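Local coordinates for protein probable glucarate dehydratase (Mycobacterium smegmatis str. MC2 155, PDB 3VDG) that probably dehydrates D-glucarate or a related acid sugar, as a metal-dependent lyase of the enolase superfamily, at residues A[121-126]-A[425-430]. Residues are numbered along the deposited sequence; the frame is centred on the assembly and turned at random. Where two conformers were deposited one is given.
Sequences GLAGMI and RDDTGY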
loop_
_atom_site.group_PDB
_atom_site.type_symbol
_atom_site.label_atom_id
_atom_site.label_comp_id
_atom_site.label_asym_id
_atom_site.label_seq_id
_atom_site.Cartn_x
_atom_site.Cartn_y
_atom_site.Cartn_z
ATOM N N GLY A 121 -22.792 -7.862 -11.046
ATOM C CA GLY A 121 -23.032 -6.886 -9.978
ATOM C C GLY A 121 -23.024 -5.444 -10.468
ATOM O O GLY A 121 -23.521 -4.539 -9.781
ATOM N N LEU A 122 -22.474 -5.234 -11.666
ATOM C CA LEU A 122 -22.192 -3.880 -12.179
ATOM C C LEU A 122 -22.977 -3.506 -13.455
ATOM O O LEU A 122 -22.699 -2.472 -14.087
ATOM C CB LEU A 122 -20.673 -3.711 -12.380
ATOM C CG LEU A 122 -19.872 -3.823 -11.067
ATOM C CD1 LEU A 122 -18.408 -4.222 -11.253
ATOM C CD2 LEU A 122 -20.005 -2.524 -10.278
ATOM N N ALA A 123 -23.961 -4.343 -13.802
ATOM C CA ALA A 123 -24.835 -4.158 -14.977
ATOM C C ALA A 123 -24.116 -4.067 -16.337
ATOM O O ALA A 123 -24.570 -3.351 -17.236
ATOM C CB ALA A 123 -25.769 -2.965 -14.777
ATOM N N GLY A 124 -23.011 -4.796 -16.495
ATOM C CA GLY A 124 -22.264 -4.795 -17.754
ATOM C C GLY A 124 -21.655 -3.441 -18.067
ATOM O O GLY A 124 -20.962 -3.274 -19.073
ATOM N N MET A 125 -21.922 -2.472 -17.195
ATOM C CA MET A 125 -21.382 -1.122 -17.307
ATOM C C MET A 125 -19.856 -1.148 -17.129
ATOM O O MET A 125 -19.108 -0.563 -17.913
ATOM C CB MET A 125 -22.044 -0.244 -16.236
ATOM C CG MET A 125 -22.172 1.233 -16.567
ATOM S SD MET A 125 -23.710 1.960 -15.945
ATOM C CE MET A 125 -24.094 0.881 -14.570
ATOM N N ILE A 126 -19.411 -1.830 -16.074
ATOM C CA ILE A 126 -17.992 -1.958 -15.736
ATOM C C ILE A 126 -17.615 -3.435 -15.785
ATOM O O ILE A 126 -17.993 -4.204 -14.897
ATOM C CB ILE A 126 -17.711 -1.470 -14.300
ATOM C CG1 ILE A 126 -17.888 0.050 -14.196
ATOM C CG2 ILE A 126 -16.334 -1.943 -13.843
ATOM C CD1 ILE A 126 -18.172 0.546 -12.799
ATOM N N ARG A 425 -28.580 -7.529 -11.187
ATOM C CA ARG A 425 -28.744 -6.151 -11.611
ATOM C C ARG A 425 -28.769 -6.109 -13.146
ATOM O O ARG A 425 -27.894 -6.665 -13.797
ATOM C CB ARG A 425 -27.624 -5.259 -11.094
ATOM C CG ARG A 425 -27.838 -3.831 -11.549
ATOM C CD ARG A 425 -26.732 -2.879 -11.129
ATOM N NE ARG A 425 -26.944 -1.579 -11.774
ATOM C CZ ARG A 425 -26.131 -0.540 -11.647
ATOM N NH1 ARG A 425 -25.043 -0.630 -10.879
ATOM N NH2 ARG A 425 -26.416 0.585 -12.286
ATOM N N ASP A 426 -29.761 -5.446 -13.728
ATOM C CA ASP A 426 -29.892 -5.456 -15.181
ATOM C C ASP A 426 -30.634 -4.205 -15.679
ATOM O O ASP A 426 -31.805 -4.287 -16.040
ATOM C CB ASP A 426 -30.654 -6.721 -15.609
ATOM C CG ASP A 426 -30.554 -6.991 -17.104
ATOM O OD1 ASP A 426 -29.882 -6.221 -17.815
ATOM O OD2 ASP A 426 -31.142 -7.981 -17.575
ATOM N N ASP A 427 -29.949 -3.061 -15.694
ATOM C CA ASP A 427 -30.557 -1.783 -16.055
ATOM C C ASP A 427 -31.068 -1.830 -17.510
ATOM O O ASP A 427 -32.126 -1.285 -17.836
ATOM C CB ASP A 427 -29.525 -0.637 -15.974
ATOM C CG ASP A 427 -28.902 -0.467 -14.575
ATOM O OD1 ASP A 427 -29.200 -1.245 -13.642
ATOM O OD2 ASP A 427 -28.079 0.457 -14.418
ATOM N N THR A 428 -30.294 -2.482 -18.373
ATOM C CA THR A 428 -30.635 -2.573 -19.784
ATOM C C THR A 428 -31.816 -3.515 -20.007
ATOM O O THR A 428 -32.786 -3.162 -20.677
ATOM C CB THR A 428 -29.429 -3.025 -20.615
ATOM O OG1 THR A 428 -28.338 -2.127 -20.370
ATOM C CG2 THR A 428 -29.781 -3.017 -22.111
ATOM N N GLY A 429 -31.737 -4.715 -19.443
ATOM C CA GLY A 429 -32.838 -5.665 -19.541
ATOM C C GLY A 429 -34.133 -5.092 -18.982
ATOM O O GLY A 429 -35.208 -5.327 -19.528
ATOM N N TYR A 430 -34.048 -4.351 -17.880
ATOM C CA TYR A 430 -35.238 -3.736 -17.307
ATOM C C TYR A 430 -35.793 -2.641 -18.217
ATOM O O TYR A 430 -37.002 -2.563 -18.430
ATOM C CB TYR A 430 -34.970 -3.180 -15.904
ATOM C CG TYR A 430 -36.149 -2.463 -15.289
ATOM C CD1 TYR A 430 -37.387 -3.099 -15.146
ATOM C CD2 TYR A 430 -36.020 -1.157 -14.824
ATOM C CE1 TYR A 430 -38.468 -2.437 -14.575
ATOM C CE2 TYR A 430 -37.089 -0.491 -14.261
ATOM C CZ TYR A 430 -38.309 -1.135 -14.139
ATOM O OH TYR A 430 -39.360 -0.452 -13.568
HETATM O O HOH W 1 -23.989 -2.376 -8.606
HETATM O O HOH W 2 -25.243 -7.181 -13.068
HETATM O O HOH W 3 -27.787 -3.998 -17.835
HETATM O O HOH W 4 -25.828 -2.958 -20.302
#
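G121 meets R425 at the edge of its guanidinium group, with the carbonyl oxygen G121 O close to the guanidinium plane and 3.9 Å from R425 CD. A water in that plane bridges G121 O and R425 NH1, accepting from NH1 at 3.1 Å; its bond to G121 O is unusually short. A second water accepts from A123 N and donates to R425 O at 2.8 Å, tying backbone to backbone where no direct hydrogen bond crosses. A123 then sets its methyl over one face of the guanidinium, CB lying 3.5 Å from R425 NE. M125 bends at chi2 and chi3 and brings its methyl CE obliquely to within 3.3 Å of R425 NH2; both residues are poorly ordered, and M125 has two conformers, so these distances carry less weight.

The guanidinium these methyls approach is fixed in orientation by a two-nitrogen grip on D427. With CG anti to the backbone N (chi1 -180°), R425 runs extended to NE, which gives a nearly straight bond to D427 OD1 (2.9 Å, 173°), while NH2 forms a salt bridge to D427 OD2 at 2.7 Å, meeting the syn lone pair of that oxygen. N47 ND2 also bonds D427 OD2. Just ahead of D427, D426 is the N-cap of helix 427-434, its OD1 accepting from G429 N at 2.9 Å.

The contact thus joins the loop between helices 100-111 and 131-151 to a helix start near the C-terminus. An acetate beside R425 and a formate near M125, though probably from the crystallisation liquor, are consistent with a pocket edge, as in enolase-superfamily enzymes, where N-terminal residues and a C-terminal segment together form the capping domain beside the barrel active site.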